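Side-chain contacts in capsule biosynthesis protein capD (PDB 3G9K), which cleaves the poly-gamma-D-glutamate capsule of Bacillus anthracis and, as a transpeptidase, joins it by an amide bond to meso-diaminopimelic acid of the peptidoglycan: residues K36-G41 with V45-V50; K76-F81 with D113-L118; A179-K184 with G196-A201. All blocks are in the same frame, centred on the assembly; numbering follows the deposited sequence.

Contact 1 of 3, residues K36-G41 with V45-V50; sequences KVLKNG and VDAAIV
V37 and A47 form the centre of a helix-helix contact in which two consecutive helices, 28-39 and 44-58, pack across a short turn. Their CA atoms are only 5.6 Å apart, an approach that suits the small side chain of alanine. V37 divides its two methyls along the facing side of helix 44-58. CG1 stands anti to the backbone N (chi1 169°) and rests over the backbone of A47, 3.6 Å from A47 N, while CG2 meets V50 CG2 at 3.6 Å. The two valines pass each other head to tail; branching at CB gives each one bulk close to its helix and few rotamers to give up. From the next position, L38 leans in and lays CG 4.0 Å from A47 CB, leaving the alanine methyl between V37 and L38. The first helix then ends in a Schellman motif: G41 N bonds to L38 O, and the amide of the residue after G41 bonds back to V37 O. G41 has positive phi, which glycine tolerates easily. Around this apolar seam, I6 of the enzyme's second chain packs on L38 and A47, while helix 120-133 brings L123 against V50, and A48 and V45 reach M71 and I73 of strand 68-74.

Contact 2 of 3, residues K76-F81 with D113-L118; sequences KDKETF and DNYGSL
Y115, from helix 104-115, reaches across to T80 and K78 on and just before strand 79-83, joining this helix to an antiparallel sheet of the Ntn-hydrolase fold to which gamma-glutamyltransferases belong. The backbones stay well apart, with 9.7 Å between the CA atoms of T80 and Y115, and a long, rigid tyrosine suits such a gap.

The polar approach is made by K78. Its aliphatic chain crosses the tyrosine at about a right angle, and the ammonium arrives at the ring edge, near the ring plane, with NZ 3.7 Å from Y115 CE1. That position is not over the pi face, so the approach is not a cation-pi stack. K78 is exposed, and a flexible lysine suits this margin.

Van der Waals packing supplies the buried part. T80 and Y115 point at each other, and the threonine meets the phenol end of the ring obliquely. A beta-branched residue fits the strand and offers both branches to the ring at once: OG1 is 3.7 Å from Y115 CE1, while the methyl, set anti to the backbone N by a chi1 of -45°, has CG2 3.7 Å from Y115 CZ. V220 of the adjacent strand 219-228 touches both T80 and Y115, so the ring is packed against two strands. At the far end of the phenol, T80 CG2 comes within 3.2 Å of Y115 OH.

Contact 3 of 3, residues A179-K184 with G196-A201; sequences ARTLKK and GGVARA
Two helices of the helical part of the gamma-glutamyltransferase fold, 176-188 and 196-206, meet here with an angle of 130° between their directions. The axes of the short segments approach no closer than 10.9 Å, so side chains and water bridge the gap. V198 provides the apolar centre. Its CG2, anti to the carbonyl carbon, reaches two residues about one helical turn apart: T181 CG2 at 4.1 Å and K184 CD, also at 4.1 Å. Threonine suits its position because its two branches do different work. The methyl lies against the valine, while OG1 bonds to the carbonyl oxygen of A31 of the enzyme's second chain, tying the first helix to that chain as well.

K184 also serves two purposes. Its chain leaves the helix with CG anti to the backbone N (chi1 -158°) and stays extended until it bends at chi4 (-67°), which brings its CD methylene alongside V198 CG2, the two side chains running antiparallel. NZ then stands near the start of helix 196-206 without touching it directly. One water accepts from K184 NZ at 2.8 Å and from V198 N at 3.0 Å; a second accepts from K184 NZ and, at 3.0 Å, from G197 N. G196 has positive phi, a backbone shape glycine adopts readily, and having no side chain it leaves the ammonium its place near the helix start.

The amides at a helix start are donors without an acceptor in the preceding turn, and a lysine donates too. Water reconciles the two by accepting from both, with E188 giving NZ a salt bridge on its own helix. That carboxylate probably offsets the unfavourable approach of a positive charge to the helix N-terminus.

How the contacts relate
This is the N-terminal chain of an enzyme processed from one precursor into two chains; all three contacts have residues touching the partner, probably the C-terminal chain. They follow one another in series along the sequence. Contacts 1 and 2, with centres 14 Å apart, touch: the carboxylate of D46 in contact 1 probably accepts hydrogen bonds from S117 N and L118 N in contact 2, tying helix 44-58 to the chain that leaves helix 104-115. Contact 3 lies farther off, its centre 25 Å from contact 1 and 28 Å from contact 2. Helix 44-58 still links it to contact 1, since L182 packs on Y53 and V57. Contacts 1 and 3 join helices; contact 2 joins a helix to the sheet.

Contact 1 of 3, residues K36-G41 with V45-V50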
loop_
_atom_site.group_PDB
_atom_site.type_symbol
_atom_site.label_atom_id
_atom_site.label_comp_id
_atom_site.label_asym_id
_atom_site.label_seq_id
_atom_site.Cartn_x
_atom_site.Cartn_y
_atom_site.Cartn_z
ATOM N N LYS A 36 0.866 11.230 -17.213
ATOM C CA LYS A 36 0.451 11.180 -18.634
ATOM C C LYS A 36 -1.078 11.036 -18.828
ATOM O O LYS A 36 -1.682 11.785 -19.609
ATOM C CB LYS A 36 1.285 10.119 -19.383
ATOM C CG LYS A 36 1.180 10.046 -20.936
ATOM C CD LYS A 36 2.302 9.122 -21.437
ATOM C CE LYS A 36 2.274 8.789 -22.898
ATOM N NZ LYS A 36 3.664 8.317 -23.324
ATOM N N VAL A 37 -1.718 10.116 -18.110
ATOM C CA VAL A 37 -3.167 9.967 -18.142
ATOM C C VAL A 37 -3.872 11.255 -17.729
ATOM O O VAL A 37 -4.885 11.676 -18.329
ATOM C CB VAL A 37 -3.625 8.785 -17.226
ATOM C CG1 VAL A 37 -5.125 8.755 -17.021
ATOM C CG2 VAL A 37 -3.136 7.460 -17.809
ATOM N N LEU A 38 -3.366 11.872 -16.677
ATOM C CA LEU A 38 -4.023 13.028 -16.099
ATOM C C LEU A 38 -3.809 14.237 -17.009
ATOM O O LEU A 38 -4.721 14.987 -17.218
ATOM C CB LEU A 38 -3.492 13.308 -14.682
ATOM C CG LEU A 38 -3.937 12.318 -13.585
ATOM C CD1 LEU A 38 -3.050 12.400 -12.313
ATOM C CD2 LEU A 38 -5.391 12.517 -13.216
ATOM N N LYS A 39 -2.604 14.411 -17.522
ATOM C CA LYS A 39 -2.286 15.495 -18.455
ATOM C C LYS A 39 -3.250 15.491 -19.653
ATOM O O LYS A 39 -3.687 16.546 -20.113
ATOM C CB LYS A 39 -0.843 15.363 -18.950
ATOM C CG LYS A 39 -0.356 16.516 -19.862
ATOM C CD LYS A 39 1.159 16.472 -20.109
ATOM C CE LYS A 39 1.648 17.664 -20.974
ATOM N NZ LYS A 39 2.019 18.876 -20.179
ATOM N N ASN A 40 -3.588 14.298 -20.128
ATOM C CA ASN A 40 -4.462 14.135 -21.272
ATOM C C ASN A 40 -5.931 14.128 -20.908
ATOM O O ASN A 40 -6.798 13.780 -21.717
ATOM C CB ASN A 40 -4.071 12.867 -22.014
ATOM C CG ASN A 40 -2.706 12.980 -22.642
ATOM O OD1 ASN A 40 -1.900 12.054 -22.585
ATOM N ND2 ASN A 40 -2.427 14.135 -23.231
ATOM N N GLY A 41 -6.229 14.533 -19.691
ATOM C CA GLY A 41 -7.602 14.749 -19.313
ATOM C C GLY A 41 -8.265 13.634 -18.535
ATOM O O GLY A 41 -9.427 13.764 -18.167
ATOM N N VAL A 45 -9.329 7.776 -11.132
ATOM C CA VAL A 45 -9.567 6.310 -11.227
ATOM C C VAL A 45 -8.853 5.729 -12.434
ATOM O O VAL A 45 -8.100 4.764 -12.305
ATOM C CB VAL A 45 -11.059 5.957 -11.174
ATOM C CG1 VAL A 45 -11.346 4.451 -11.426
ATOM C CG2 VAL A 45 -11.595 6.334 -9.835
ATOM N N ASP A 46 -9.052 6.309 -13.601
ATOM C CA ASP A 46 -8.298 5.853 -14.781
ATOM C C ASP A 46 -6.773 5.822 -14.606
ATOM O O ASP A 46 -6.089 4.843 -14.967
ATOM C CB ASP A 46 -8.659 6.737 -15.952
ATOM C CG ASP A 46 -10.063 6.474 -16.466
ATOM O OD1 ASP A 46 -10.740 5.534 -15.995
ATOM O OD2 ASP A 46 -10.473 7.207 -17.371
ATOM N N ALA A 47 -6.218 6.911 -14.081
ATOM C CA ALA A 47 -4.804 6.957 -13.743
ATOM C C ALA A 47 -4.407 5.883 -12.721
ATOM O O ALA A 47 -3.323 5.344 -12.798
ATOM C CB ALA A 47 -4.416 8.346 -13.223
ATOM N N ALA A 48 -5.261 5.612 -11.743
ATOM C CA ALA A 48 -4.959 4.610 -10.709
ATOM C C ALA A 48 -4.867 3.181 -11.306
ATOM O O ALA A 48 -4.046 2.368 -10.893
ATOM C CB ALA A 48 -6.052 4.650 -9.601
ATOM N N ILE A 49 -5.685 2.903 -12.315
ATOM C CA ILE A 49 -5.660 1.607 -12.976
ATOM C C ILE A 49 -4.376 1.481 -13.757
ATOM O O ILE A 49 -3.687 0.430 -13.725
ATOM C CB ILE A 49 -6.873 1.417 -13.931
ATOM C CG1 ILE A 49 -8.149 1.288 -13.108
ATOM C CG2 ILE A 49 -6.625 0.236 -14.866
ATOM C CD1 ILE A 49 -9.501 1.447 -13.879
ATOM N N VAL A 50 -4.043 2.539 -14.469
ATOM C CA VAL A 50 -2.774 2.582 -15.221
ATOM C C VAL A 50 -1.566 2.400 -14.275
ATOM O O VAL A 50 -0.689 1.579 -14.512
ATOM C CB VAL A 50 -2.647 3.906 -15.963
ATOM C CG1 VAL A 50 -1.274 4.062 -16.481
ATOM C CG2 VAL A 50 -3.697 3.976 -17.107
#

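Contact 2 of 3, residues K76-F81 with D113-L118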
loop_
_atom_site.group_PDB
_atom_site.type_symbol
_atom_site.label_atom_id
_atom_site.label_comp_id
_atom_site.label_asym_id
_atom_site.label_seq_id
_atom_site.Cartn_x
_atom_site.Cartn_y
_atom_site.Cartn_z
ATOM N N LYS A 76 -15.736 14.599 -4.677
ATOM C CA LYS A 76 -16.603 15.647 -4.104
ATOM C C LYS A 76 -17.920 15.107 -3.560
ATOM O O LYS A 76 -18.413 15.603 -2.563
ATOM C CB LYS A 76 -16.858 16.767 -5.136
ATOM C CG LYS A 76 -15.944 17.956 -4.922
ATOM C CD LYS A 76 -15.474 18.639 -6.218
ATOM C CE LYS A 76 -14.329 19.603 -5.873
ATOM N NZ LYS A 76 -13.770 20.367 -7.046
ATOM N N ASP A 77 -18.465 14.073 -4.195
ATOM C CA ASP A 77 -19.833 13.616 -3.923
ATOM C C ASP A 77 -19.973 12.184 -3.373
ATOM O O ASP A 77 -21.042 11.797 -2.887
ATOM C CB ASP A 77 -20.635 13.717 -5.226
ATOM C CG ASP A 77 -20.678 15.142 -5.785
ATOM O OD1 ASP A 77 -21.306 16.029 -5.153
ATOM O OD2 ASP A 77 -20.087 15.370 -6.863
ATOM N N LYS A 78 -18.911 11.385 -3.458
ATOM C CA LYS A 78 -18.997 9.965 -3.101
ATOM C C LYS A 78 -17.733 9.510 -2.352
ATOM O O LYS A 78 -16.661 10.070 -2.574
ATOM C CB LYS A 78 -19.191 9.136 -4.385
ATOM C CG LYS A 78 -19.840 7.771 -4.146
ATOM C CD LYS A 78 -19.927 6.905 -5.411
ATOM C CE LYS A 78 -21.173 5.988 -5.357
ATOM N NZ LYS A 78 -21.170 4.879 -6.406
ATOM N N GLU A 79 -17.891 8.523 -1.462
ATOM C CA GLU A 79 -16.777 7.813 -0.819
ATOM C C GLU A 79 -16.949 6.306 -1.010
ATOM O O GLU A 79 -17.983 5.745 -0.656
ATOM C CB GLU A 79 -16.726 8.089 0.692
ATOM C CG GLU A 79 -16.739 9.549 1.079
ATOM C CD GLU A 79 -18.147 10.143 1.173
ATOM O OE1 GLU A 79 -19.076 9.425 1.616
ATOM O OE2 GLU A 79 -18.296 11.330 0.803
ATOM N N THR A 80 -15.922 5.639 -1.515
ATOM C CA THR A 80 -15.997 4.209 -1.831
ATOM C C THR A 80 -14.697 3.525 -1.451
ATOM O O THR A 80 -13.617 4.105 -1.607
ATOM C CB THR A 80 -16.172 3.953 -3.347
ATOM O OG1 THR A 80 -17.173 4.821 -3.910
ATOM C CG2 THR A 80 -16.572 2.499 -3.591
ATOM N N PHE A 81 -14.808 2.299 -0.981
ATOM C CA PHE A 81 -13.650 1.447 -0.776
ATOM C C PHE A 81 -13.831 0.148 -1.578
ATOM O O PHE A 81 -14.816 -0.546 -1.403
ATOM C CB PHE A 81 -13.424 1.093 0.701
ATOM C CG PHE A 81 -12.158 0.324 0.909
ATOM C CD1 PHE A 81 -10.949 0.988 0.984
ATOM C CD2 PHE A 81 -12.159 -1.047 0.933
ATOM C CE1 PHE A 81 -9.756 0.284 1.115
ATOM C CE2 PHE A 81 -10.961 -1.749 1.067
ATOM C CZ PHE A 81 -9.769 -1.062 1.171
ATOM N N ASP A 113 -15.250 -0.467 -14.512
ATOM C CA ASP A 113 -16.626 -0.534 -15.007
ATOM C C ASP A 113 -17.578 0.314 -14.178
ATOM O O ASP A 113 -18.639 0.737 -14.663
ATOM C CB ASP A 113 -17.119 -1.964 -14.991
ATOM C CG ASP A 113 -16.448 -2.818 -16.043
ATOM O OD1 ASP A 113 -15.625 -2.317 -16.854
ATOM O OD2 ASP A 113 -16.730 -4.016 -16.046
ATOM N N ASN A 114 -17.220 0.568 -12.929
ATOM C CA ASN A 114 -18.132 1.263 -12.046
ATOM C C ASN A 114 -17.707 2.686 -11.707
ATOM O O ASN A 114 -18.566 3.516 -11.339
ATOM C CB ASN A 114 -18.371 0.444 -10.784
ATOM C CG ASN A 114 -19.099 -0.857 -11.071
ATOM O OD1 ASN A 114 -20.312 -0.863 -11.337
ATOM N ND2 ASN A 114 -18.363 -1.967 -11.063
ATOM N N TYR A 115 -16.414 3.006 -11.844
ATOM C CA TYR A 115 -15.867 4.331 -11.492
ATOM C C TYR A 115 -14.927 4.934 -12.544
ATOM O O TYR A 115 -14.486 6.080 -12.417
ATOM C CB TYR A 115 -15.174 4.270 -10.119
ATOM C CG TYR A 115 -16.025 3.613 -9.046
ATOM C CD1 TYR A 115 -17.002 4.337 -8.345
ATOM C CD2 TYR A 115 -15.869 2.263 -8.748
ATOM C CE1 TYR A 115 -17.792 3.714 -7.361
ATOM C CE2 TYR A 115 -16.641 1.639 -7.785
ATOM C CZ TYR A 115 -17.600 2.365 -7.096
ATOM O OH TYR A 115 -18.342 1.708 -6.146
ATOM N N GLY A 116 -14.590 4.178 -13.584
ATOM C CA GLY A 116 -13.730 4.684 -14.618
ATOM C C GLY A 116 -14.375 5.354 -15.805
ATOM O O GLY A 116 -15.572 5.496 -15.892
ATOM N N SER A 117 -13.543 5.775 -16.728
ATOM C CA SER A 117 -14.034 6.588 -17.843
ATOM C C SER A 117 -13.572 6.089 -19.196
ATOM O O SER A 117 -14.389 5.802 -20.082
ATOM C CB SER A 117 -13.608 8.051 -17.663
ATOM O OG SER A 117 -14.428 8.653 -16.695
ATOM N N LEU A 118 -12.269 5.990 -19.363
ATOM C CA LEU A 118 -11.708 5.526 -20.622
ATOM C C LEU A 118 -11.895 3.993 -20.721
ATOM O O LEU A 118 -12.082 3.324 -19.710
ATOM C CB LEU A 118 -10.240 5.918 -20.700
ATOM C CG LEU A 118 -9.933 7.428 -20.810
ATOM C CD1 LEU A 118 -8.463 7.792 -20.499
ATOM C CD2 LEU A 118 -10.287 7.891 -22.219
#

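Contact 3 of 3, residues A179-K184 with G196-A201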
loop_
_atom_site.group_PDB
_atom_site.type_symbol
_atom_site.label_atom_id
_atom_site.label_comp_id
_atom_site.label_asym_id
_atom_site.label_seq_id
_atom_site.Cartn_x
_atom_site.Cartn_y
_atom_site.Cartn_z
ATOM N N ALA A 179 3.865 -9.948 -20.750
ATOM C CA ALA A 179 3.210 -9.217 -21.846
ATOM C C ALA A 179 2.099 -10.049 -22.466
ATOM O O ALA A 179 1.012 -9.572 -22.631
ATOM C CB ALA A 179 4.208 -8.766 -22.882
ATOM N N ARG A 180 2.364 -11.318 -22.747
ATOM C CA ARG A 180 1.347 -12.220 -23.261
ATOM C C ARG A 180 0.126 -12.258 -22.368
ATOM O O ARG A 180 -1.006 -12.112 -22.861
ATOM C CB ARG A 180 1.915 -13.631 -23.431
ATOM C CG ARG A 180 0.976 -14.583 -24.154
ATOM C CD ARG A 180 1.672 -15.933 -24.403
ATOM N NE ARG A 180 2.975 -15.718 -25.040
ATOM C CZ ARG A 180 4.167 -15.983 -24.498
ATOM N NH1 ARG A 180 4.296 -16.514 -23.290
ATOM N NH2 ARG A 180 5.263 -15.713 -25.195
ATOM N N THR A 181 0.334 -12.446 -21.058
ATOM C CA THR A 181 -0.774 -12.499 -20.122
ATOM C C THR A 181 -1.547 -11.197 -20.132
ATOM O O THR A 181 -2.780 -11.199 -20.173
ATOM C CB THR A 181 -0.305 -12.857 -18.680
ATOM O OG1 THR A 181 0.389 -14.118 -18.718
ATOM C CG2 THR A 181 -1.511 -12.912 -17.615
ATOM N N LEU A 182 -0.824 -10.088 -20.036
ATOM C CA LEU A 182 -1.467 -8.771 -20.008
ATOM C C LEU A 182 -2.241 -8.509 -21.343
ATOM O O LEU A 182 -3.334 -7.972 -21.327
ATOM C CB LEU A 182 -0.434 -7.672 -19.738
ATOM C CG LEU A 182 0.263 -7.661 -18.380
ATOM C CD1 LEU A 182 1.240 -6.527 -18.267
ATOM C CD2 LEU A 182 -0.768 -7.552 -17.185
ATOM N N LYS A 183 -1.676 -8.905 -22.470
ATOM C CA LYS A 183 -2.389 -8.764 -23.742
ATOM C C LYS A 183 -3.659 -9.612 -23.769
ATOM O O LYS A 183 -4.683 -9.179 -24.302
ATOM C CB LYS A 183 -1.444 -9.097 -24.909
ATOM C CG LYS A 183 -0.454 -7.971 -25.157
ATOM C CD LYS A 183 0.698 -8.397 -26.071
ATOM C CE LYS A 183 1.295 -7.215 -26.750
ATOM N NZ LYS A 183 2.162 -7.645 -27.906
ATOM N N LYS A 184 -3.639 -10.796 -23.125
ATOM C CA LYS A 184 -4.842 -11.646 -23.046
ATOM C C LYS A 184 -5.928 -10.993 -22.222
ATOM O O LYS A 184 -7.094 -11.025 -22.574
ATOM C CB LYS A 184 -4.509 -13.026 -22.444
ATOM C CG LYS A 184 -5.538 -14.132 -22.818
ATOM C CD LYS A 184 -5.008 -15.498 -22.400
ATOM C CE LYS A 184 -5.787 -16.670 -22.991
ATOM N NZ LYS A 184 -7.162 -16.840 -22.529
ATOM N N GLY A 196 -9.626 -20.009 -18.837
ATOM C CA GLY A 196 -8.711 -20.283 -19.927
ATOM C C GLY A 196 -7.345 -20.729 -19.497
ATOM O O GLY A 196 -7.142 -21.218 -18.390
ATOM N N GLY A 197 -6.391 -20.585 -20.414
ATOM C CA GLY A 197 -5.033 -21.007 -20.170
ATOM C C GLY A 197 -4.359 -20.385 -18.956
ATOM O O GLY A 197 -3.595 -21.074 -18.259
ATOM N N VAL A 198 -4.630 -19.106 -18.665
ATOM C CA VAL A 198 -3.967 -18.476 -17.570
ATOM C C VAL A 198 -4.454 -19.119 -16.282
ATOM O O VAL A 198 -3.642 -19.428 -15.412
ATOM C CB VAL A 198 -4.188 -16.957 -17.499
ATOM C CG1 VAL A 198 -3.618 -16.385 -16.153
ATOM C CG2 VAL A 198 -3.498 -16.290 -18.687
ATOM N N ALA A 199 -5.774 -19.278 -16.180
ATOM C CA ALA A 199 -6.402 -19.957 -15.057
ATOM C C ALA A 199 -5.884 -21.366 -14.896
ATOM O O ALA A 199 -5.589 -21.806 -13.774
ATOM C CB ALA A 199 -7.915 -19.961 -15.191
ATOM N N ARG A 200 -5.679 -22.055 -16.018
ATOM C CA ARG A 200 -5.073 -23.366 -15.953
ATOM C C ARG A 200 -3.646 -23.297 -15.366
ATOM O O ARG A 200 -3.296 -24.148 -14.537
ATOM C CB ARG A 200 -5.103 -24.067 -17.323
ATOM C CG ARG A 200 -6.492 -24.579 -17.708
ATOM C CD ARG A 200 -6.472 -25.470 -18.930
ATOM N NE ARG A 200 -6.064 -24.791 -20.170
ATOM C CZ ARG A 200 -6.865 -24.053 -20.948
ATOM N NH1 ARG A 200 -8.141 -23.831 -20.619
ATOM N NH2 ARG A 200 -6.373 -23.512 -22.061
ATOM N N ALA A 201 -2.834 -22.324 -15.809
ATOM C CA ALA A 201 -1.475 -22.133 -15.284
ATOM C C ALA A 201 -1.467 -21.874 -13.775
ATOM O O ALA A 201 -0.633 -22.456 -13.052
ATOM C CB ALA A 201 -0.767 -20.973 -16.000
HETATM O O HOH W 1 -6.653 -17.253 -19.809
HETATM O O HOH W 2 -7.292 -19.740 -23.165
#